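(R)-specific secondary-alkylsulfatase (Pseudomonas sp., PDB 4AXH) hydrolyses secondary alkyl sulfates enantioselectively with strict inversion of configuration, as a zinc-dependent homodimeric enzyme of the metallo-beta-lactamase superfamily, giving (S)-alcohols and sulfate. Local coordinates at residues A[453-458]-A[485-490]; A[500-505]-A[526-531]; A[145-150]-A[174-179]. All coordinates share one frame; numbering follows the deposited sequence.

How the interactions relate
Along the chain interaction 3 comes first, then interaction 1, then interaction 2, each closing before the next opens. Interaction 3 joins parallel strands 144-147 and 172-176 in the metallo-beta-lactamase domain and ends at a zinc ligand. Interactions 1 and 2 lie in the helical dimerisation region, with centres about 17 Å apart, on successive helices: 477-490 serves interaction 1 and 495-511 serves interaction 2. They touch directly, V488 CG1 lying 4.0 Å from L528 CD2, and both reach the second subunit. The centre of interaction 3 is about 51 Å from that of interaction 1 and about 41 Å from that of interaction 2, so these two dimer-side contacts lie far from the zinc ligand H179.

Interaction 1 of 3, residues A[453-458]-A[485-490]; sequences RYVEAM and NHLVFA
Y454 OH, at the end of a ring that meets H486 obliquely within the chain, is gripped from the second subunit by H486 NE2 and by Q482 OE1. The reciprocal bond also forms, with H486 NE2 of this chain bound to Y454 OH of the second subunit. Within the chain the same two rings make contact without a hydrogen bond between them. Their centroids are 4.6 Å apart and their planes meet at 54°, an oblique pair that fits neither a stack nor an edge-to-face geometry. Imidazole CE1 comes closest, 3.3 Å from Y454 CD2, while ND1 lies 3.6 Å from Y454 CB, so the histidine runs past the root of the phenol as well as its ring. In H486 CG stands anti to the carbonyl carbon and beside the backbone N (chi1 -75°), which carries the imidazole out to the flank where Y454 lies.

Next to the rings V455 lies between the helices, opposite L487 in the register. Its CG2 rests 3.8 Å from L487 N, over the backbone of helix 477-490, and also approaches A490 CB. The other branch, CG1, is anti to the backbone N and reaches L487 CD1 at 3.8 Å; the two side chains cross at about a right angle. Beyond it L487 continues onto A461, V464 and L465 of helix 461-474, tying the apolar patch to the helix between the two partners in sequence. The segment axes approach to 9.0 Å with a signed crossing angle of -117°.

No hydrogen bond joins the two segments, which meet by aromatic and aliphatic packing; K452, just before them, adds a weak bond to A490 O. Y454 OH and H486 NE2 instead bond across the dimer interface, so the packing places side by side two groups that each bond to the partner chain.

Interaction 2 of 3, residues A[500-505]-A[526-531]; sequences LQADAM and MELRHG
R529 and D503 form the salt bridge across this contact, NH2 to OD1 at 2.8 Å with an N-H...O angle of 152°, while R529 NH1 is held by its own salt bridge to E506. The D503 oxygen lies near the guanidinium plane, at its edge, but is itself approached on its anti side, 31° out of the carboxylate plane; the two planes are 84° apart, so this is a single-point bridge and not a paired one. Water 1 lies 2.7 Å from D503 OD1 and also meets R529 NE in a weak bond. With K35 as a further partner of D503 OD1, the ions make a small charge network.

Inward from the ions, R529 extends from CG to NE alongside A502, whose CB lies 3.5 Å from NE. That methyl also meets L528 CB at 3.9 Å, filling the closest backbone approach of the pair. L528 has CG anti to its carbonyl carbon, bringing both methyls against the OE1 of Q501, the side chains crossing at about a right angle: CD2 is 3.5 Å from OE1. At right angles to L528, M505 brings its terminal CE to within 4.2 Å of L528 CD1.

Helices 495-511 and 515-529, joined by a three-residue turn, pack here as a helical hairpin with an apolar centre and a salt bridge beside it, consistent with the TPR-like helical hairpins of this dimerisation region.

Interaction 3 of 3, residues A[145-150]-A[174-179]; sequences VLIDTL and AVVYSH. With ZN (zinc ion), chain D.
D148 closes both oxygens on S178: the backbone N of S178 gives OD1 a nearly straight bond (2.8 Å, 172°), and S178 OG donates to OD2 at 2.8 Å. Each oxygen uses its syn lone pair, so the carboxylate is clamped by two donors of one residue. OD2 takes further bonds from H184 ND1, on a ligand of the second zinc ion, and from Q354 NE2. S178 OG, having given its proton to D148, accepts one from H179 ND1 at 2.6 Å; the chi1 of 66° that sets OG between the backbone N and carbonyl carbon serves both bonds. H179 NE2 then binds zinc at 2.1 Å, in a site completed by H181, E291, D310 and water 2.

Upstream, parallel strand pairing satisfies the main chain: L146 N bonds to A174 O, V176 N to L146 O, and D148 N to V176 O at 2.7 Å. Strand 135-138 takes up V145 and I147 from the other edge, while I147 O goes to Q354. T149 OG1 meets H184 O, and its CG2 packs on V175 CG1, 3.7 Å away. Y177 OH is bonded to V262 O.

Just past the C-terminal ends of two strands joined by a beta-alpha-beta crossover through helix 153-164, D148 and S178 form a second shell behind the first-shell ligand H179. They would limit rotation of its imidazole and, through H184, probably couple the positioning of ligands on both zinc ions.

Interaction 1 of 3, residues A[453-458]-A[485-490]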
# COMPACT_ATOMS: atom_id res chain seq x y z
N ARG A 453 14.98 -25.62 -8.22
CA ARG A 453 13.94 -26.65 -8.05
C ARG A 453 13.06 -26.80 -9.27
O ARG A 453 12.70 -27.92 -9.61
CB ARG A 453 13.08 -26.35 -6.83
CG ARG A 453 13.76 -26.65 -5.51
CD ARG A 453 12.79 -26.53 -4.36
NE ARG A 453 13.23 -27.25 -3.17
CZ ARG A 453 14.03 -26.73 -2.24
NH1 ARG A 453 14.51 -25.50 -2.39
NH2 ARG A 453 14.37 -27.44 -1.18
N TYR A 454 12.72 -25.69 -9.93
CA TYR A 454 11.89 -25.72 -11.12
C TYR A 454 12.65 -26.31 -12.31
O TYR A 454 12.11 -27.19 -12.97
CB TYR A 454 11.30 -24.34 -11.45
CG TYR A 454 10.01 -23.99 -10.72
CD1 TYR A 454 8.80 -24.56 -11.08
CD2 TYR A 454 10.00 -23.04 -9.70
CE1 TYR A 454 7.61 -24.22 -10.43
CE2 TYR A 454 8.83 -22.69 -9.04
CZ TYR A 454 7.63 -23.28 -9.41
OH TYR A 454 6.50 -22.91 -8.72
N VAL A 455 13.90 -25.86 -12.56
CA VAL A 455 14.79 -26.34 -13.64
C VAL A 455 14.97 -27.87 -13.54
O VAL A 455 14.83 -28.57 -14.54
CB VAL A 455 16.15 -25.56 -13.70
CG1 VAL A 455 17.18 -26.26 -14.58
CG2 VAL A 455 15.93 -24.13 -14.19
N GLU A 456 15.20 -28.36 -12.31
CA GLU A 456 15.31 -29.78 -11.95
C GLU A 456 13.98 -30.48 -12.33
O GLU A 456 14.01 -31.45 -13.08
CB GLU A 456 15.62 -29.92 -10.44
CG GLU A 456 15.47 -31.30 -9.82
CD GLU A 456 14.94 -31.28 -8.40
OE1 GLU A 456 13.76 -30.91 -8.22
OE2 GLU A 456 15.73 -31.56 -7.46
N ALA A 457 12.84 -29.96 -11.84
CA ALA A 457 11.50 -30.49 -12.10
C ALA A 457 11.17 -30.51 -13.59
O ALA A 457 10.42 -31.38 -14.03
CB ALA A 457 10.46 -29.67 -11.36
N MET A 458 11.75 -29.58 -14.35
CA MET A 458 11.51 -29.46 -15.78
C MET A 458 12.44 -30.28 -16.68
O MET A 458 12.30 -30.25 -17.90
CB MET A 458 11.43 -27.98 -16.19
CG MET A 458 10.17 -27.28 -15.69
SD MET A 458 9.98 -25.56 -16.23
CE MET A 458 11.00 -24.73 -15.07
N ASN A 485 14.12 -17.07 -16.61
CA ASN A 485 14.37 -16.48 -15.29
C ASN A 485 14.77 -17.57 -14.32
O ASN A 485 15.70 -17.36 -13.53
CB ASN A 485 13.13 -15.70 -14.76
CG ASN A 485 13.47 -14.72 -13.66
OD1 ASN A 485 14.35 -13.84 -13.83
ND2 ASN A 485 12.80 -14.86 -12.50
N HIS A 486 14.10 -18.73 -14.39
CA HIS A 486 14.41 -19.87 -13.53
C HIS A 486 15.82 -20.37 -13.77
O HIS A 486 16.53 -20.64 -12.81
CB HIS A 486 13.38 -21.00 -13.70
CG HIS A 486 12.07 -20.71 -13.04
ND1 HIS A 486 11.74 -20.75 -11.73
CD2 HIS A 486 10.98 -20.31 -13.77
CE1 HIS A 486 10.42 -20.38 -11.64
NE2 HIS A 486 10.02 -20.11 -12.88
N LEU A 487 16.23 -20.45 -15.05
CA LEU A 487 17.56 -20.92 -15.41
C LEU A 487 18.66 -19.94 -15.03
O LEU A 487 19.61 -20.35 -14.37
CB LEU A 487 17.68 -21.38 -16.87
CG LEU A 487 18.93 -22.21 -17.21
CD1 LEU A 487 19.10 -23.39 -16.26
CD2 LEU A 487 18.89 -22.72 -18.62
N VAL A 488 18.52 -18.65 -15.43
CA VAL A 488 19.47 -17.58 -15.13
C VAL A 488 19.72 -17.45 -13.60
O VAL A 488 20.87 -17.31 -13.21
CB VAL A 488 19.12 -16.23 -15.83
CG1 VAL A 488 19.97 -15.06 -15.32
CG2 VAL A 488 19.27 -16.36 -17.34
N PHE A 489 18.68 -17.59 -12.76
CA PHE A 489 18.86 -17.53 -11.31
C PHE A 489 19.48 -18.80 -10.72
O PHE A 489 20.24 -18.71 -9.76
CB PHE A 489 17.57 -17.10 -10.60
CG PHE A 489 17.42 -15.61 -10.55
CD1 PHE A 489 17.04 -14.89 -11.68
CD2 PHE A 489 17.71 -14.90 -9.39
CE1 PHE A 489 16.94 -13.49 -11.64
CE2 PHE A 489 17.58 -13.51 -9.34
CZ PHE A 489 17.21 -12.82 -10.47
N ALA A 490 19.19 -19.98 -11.31
CA ALA A 490 19.75 -21.26 -10.89
C ALA A 490 21.25 -21.31 -11.21
O ALA A 490 22.02 -21.87 -10.43
CB ALA A 490 19.03 -22.40 -11.61

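Interaction 2 of 3, residues A[500-505]-A[526-531]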
# COMPACT_ATOMS: atom_id res chain seq x y z
N LEU A 500 19.06 -16.08 -24.67
CA LEU A 500 17.71 -16.47 -25.05
C LEU A 500 16.71 -15.65 -24.31
O LEU A 500 15.87 -15.03 -24.96
CB LEU A 500 17.49 -17.98 -24.83
CG LEU A 500 17.59 -18.93 -26.07
CD1 LEU A 500 18.32 -18.32 -27.26
CD2 LEU A 500 18.21 -20.25 -25.69
N GLN A 501 16.83 -15.56 -22.95
CA GLN A 501 15.91 -14.74 -22.16
C GLN A 501 15.97 -13.27 -22.57
O GLN A 501 14.93 -12.61 -22.60
CB GLN A 501 16.13 -14.90 -20.66
CG GLN A 501 14.82 -14.70 -19.88
CD GLN A 501 14.99 -14.11 -18.49
OE1 GLN A 501 16.22 -13.95 -18.00
NE2 GLN A 501 14.00 -13.79 -17.81
N ALA A 502 17.16 -12.77 -22.97
CA ALA A 502 17.34 -11.40 -23.43
C ALA A 502 16.64 -11.21 -24.77
O ALA A 502 16.00 -10.17 -24.96
CB ALA A 502 18.81 -11.06 -23.56
N ASP A 503 16.70 -12.23 -25.65
CA ASP A 503 16.07 -12.23 -26.98
C ASP A 503 14.54 -12.17 -26.89
O ASP A 503 13.92 -11.40 -27.63
CB ASP A 503 16.52 -13.45 -27.82
CG ASP A 503 17.89 -13.35 -28.51
OD1 ASP A 503 18.70 -12.47 -28.13
OD2 ASP A 503 18.14 -14.15 -29.45
N ALA A 504 13.96 -12.96 -25.97
CA ALA A 504 12.52 -13.05 -25.71
C ALA A 504 11.99 -11.76 -25.08
O ALA A 504 10.92 -11.31 -25.50
CB ALA A 504 12.22 -14.24 -24.83
N MET A 505 12.74 -11.15 -24.09
CA MET A 505 12.44 -9.87 -23.42
C MET A 505 12.41 -8.75 -24.44
O MET A 505 11.50 -7.93 -24.42
CB MET A 505 13.53 -9.50 -22.40
CG MET A 505 13.27 -10.03 -21.03
SD MET A 505 13.82 -8.83 -19.80
CE MET A 505 13.82 -9.89 -18.35
N MET A 526 19.70 -5.92 -22.20
CA MET A 526 21.06 -5.40 -22.19
C MET A 526 21.89 -6.04 -21.05
O MET A 526 22.91 -6.65 -21.33
CB MET A 526 21.03 -3.88 -22.05
CG MET A 526 22.40 -3.22 -21.93
SD MET A 526 22.27 -1.38 -21.92
CE MET A 526 22.11 -1.11 -23.63
N GLU A 527 21.44 -5.93 -19.79
CA GLU A 527 22.17 -6.48 -18.64
C GLU A 527 22.30 -8.00 -18.65
O GLU A 527 23.27 -8.53 -18.11
CB GLU A 527 21.58 -6.02 -17.31
CG GLU A 527 21.69 -4.54 -16.97
CD GLU A 527 21.26 -4.18 -15.56
OE1 GLU A 527 20.79 -5.08 -14.81
OE2 GLU A 527 21.42 -3.00 -15.17
N LEU A 528 21.33 -8.71 -19.27
CA LEU A 528 21.35 -10.17 -19.36
C LEU A 528 22.48 -10.57 -20.28
O LEU A 528 23.20 -11.52 -20.01
CB LEU A 528 20.03 -10.71 -19.92
CG LEU A 528 18.95 -10.98 -18.91
CD1 LEU A 528 17.60 -11.09 -19.59
CD2 LEU A 528 19.28 -12.22 -18.03
N ARG A 529 22.66 -9.79 -21.35
CA ARG A 529 23.69 -9.98 -22.34
C ARG A 529 25.06 -9.55 -21.81
O ARG A 529 26.04 -10.27 -21.99
CB ARG A 529 23.33 -9.19 -23.61
CG ARG A 529 22.28 -9.89 -24.45
CD ARG A 529 21.61 -8.93 -25.41
NE ARG A 529 20.57 -9.61 -26.18
CZ ARG A 529 19.78 -9.01 -27.07
NH1 ARG A 529 19.90 -7.71 -27.30
NH2 ARG A 529 18.86 -9.71 -27.72
N HIS A 530 25.13 -8.38 -21.16
CA HIS A 530 26.39 -7.80 -20.69
C HIS A 530 26.46 -7.69 -19.17
O HIS A 530 27.07 -8.55 -18.53
CB HIS A 530 26.68 -6.49 -21.44
CG HIS A 530 26.42 -6.58 -22.92
ND1 HIS A 530 27.32 -7.20 -23.77
CD2 HIS A 530 25.34 -6.21 -23.63
CE1 HIS A 530 26.77 -7.15 -24.98
NE2 HIS A 530 25.58 -6.56 -24.95
N GLY A 531 25.81 -6.69 -18.60
CA GLY A 531 25.81 -6.47 -17.16
C GLY A 531 25.70 -5.01 -16.79
O GLY A 531 25.41 -4.17 -17.65
O HOH W 1 21.21 -11.95 -27.32

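Interaction 3 of 3, residues A[145-150]-A[174-179]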
# COMPACT_ATOMS: atom_id res chain seq x y z
N VAL A 145 5.43 35.19 -14.15
CA VAL A 145 4.93 34.22 -13.19
C VAL A 145 5.05 32.87 -13.81
O VAL A 145 4.59 32.64 -14.93
CB VAL A 145 3.60 34.53 -12.46
CG1 VAL A 145 2.59 35.16 -13.39
CG2 VAL A 145 3.03 33.31 -11.73
N LEU A 146 5.83 32.03 -13.15
CA LEU A 146 6.18 30.71 -13.63
C LEU A 146 5.47 29.62 -12.87
O LEU A 146 5.33 29.67 -11.64
CB LEU A 146 7.68 30.53 -13.46
CG LEU A 146 8.57 30.69 -14.64
CD1 LEU A 146 8.42 32.03 -15.30
CD2 LEU A 146 10.00 30.49 -14.22
N ILE A 147 5.01 28.62 -13.59
CA ILE A 147 4.46 27.43 -12.96
C ILE A 147 5.40 26.31 -13.33
O ILE A 147 5.56 26.01 -14.51
CB ILE A 147 2.91 27.15 -12.95
CG1 ILE A 147 2.57 25.67 -13.12
CG2 ILE A 147 2.05 28.06 -13.85
CD1 ILE A 147 2.64 24.93 -11.87
N ASP A 148 6.17 25.87 -12.32
CA ASP A 148 7.23 24.88 -12.31
C ASP A 148 8.56 25.36 -12.85
O ASP A 148 8.64 26.36 -13.59
CB ASP A 148 6.78 23.49 -12.78
CG ASP A 148 5.74 22.90 -11.87
OD1 ASP A 148 5.62 23.37 -10.72
OD2 ASP A 148 5.02 21.99 -12.31
N THR A 149 9.65 24.66 -12.44
CA THR A 149 11.01 25.05 -12.78
C THR A 149 11.84 23.92 -13.42
O THR A 149 13.08 23.93 -13.35
CB THR A 149 11.67 25.56 -11.50
OG1 THR A 149 11.75 24.46 -10.60
CG2 THR A 149 10.91 26.71 -10.84
N LEU A 150 11.15 22.93 -14.04
CA LEU A 150 11.74 21.75 -14.67
C LEU A 150 12.55 20.88 -13.64
O LEU A 150 12.49 21.15 -12.44
CB LEU A 150 12.54 22.10 -15.94
CG LEU A 150 11.88 22.99 -17.03
CD1 LEU A 150 12.81 23.20 -18.20
CD2 LEU A 150 10.57 22.41 -17.53
N ALA A 174 7.19 35.74 -9.62
CA ALA A 174 6.57 34.65 -8.91
C ALA A 174 6.84 33.30 -9.55
O ALA A 174 7.00 33.21 -10.78
CB ALA A 174 5.05 34.89 -8.79
N VAL A 175 6.86 32.26 -8.71
CA VAL A 175 7.01 30.87 -9.10
C VAL A 175 5.96 30.06 -8.36
O VAL A 175 5.67 30.37 -7.21
CB VAL A 175 8.46 30.33 -8.92
CG1 VAL A 175 8.53 28.81 -9.02
CG2 VAL A 175 9.41 30.96 -9.93
N VAL A 176 5.37 29.05 -9.04
CA VAL A 176 4.38 28.11 -8.50
C VAL A 176 4.96 26.71 -8.66
O VAL A 176 5.36 26.34 -9.75
CB VAL A 176 3.01 28.22 -9.19
CG1 VAL A 176 2.01 27.22 -8.62
CG2 VAL A 176 2.45 29.63 -9.09
N TYR A 177 5.01 25.96 -7.57
CA TYR A 177 5.43 24.56 -7.54
C TYR A 177 4.12 23.83 -7.55
O TYR A 177 3.41 23.89 -6.55
CB TYR A 177 6.20 24.21 -6.25
CG TYR A 177 7.55 24.87 -6.07
CD1 TYR A 177 8.40 25.10 -7.16
CD2 TYR A 177 8.04 25.17 -4.80
CE1 TYR A 177 9.67 25.65 -6.99
CE2 TYR A 177 9.32 25.69 -4.62
CZ TYR A 177 10.13 25.94 -5.71
OH TYR A 177 11.39 26.47 -5.54
N SER A 178 3.74 23.20 -8.68
CA SER A 178 2.48 22.47 -8.78
C SER A 178 2.37 21.36 -7.73
O SER A 178 1.30 21.16 -7.15
CB SER A 178 2.29 21.90 -10.18
OG SER A 178 3.25 20.89 -10.51
N HIS A 179 3.47 20.63 -7.50
CA HIS A 179 3.53 19.51 -6.56
C HIS A 179 4.98 19.16 -6.17
O HIS A 179 5.95 19.67 -6.78
CB HIS A 179 2.79 18.26 -7.13
CG HIS A 179 3.35 17.71 -8.41
ND1 HIS A 179 3.27 18.42 -9.59
CD2 HIS A 179 3.92 16.51 -8.65
CE1 HIS A 179 3.80 17.63 -10.51
NE2 HIS A 179 4.22 16.47 -9.99
ZN ZN D . 4.52 14.54 -10.74
O HOH W 2 6.27 14.30 -11.86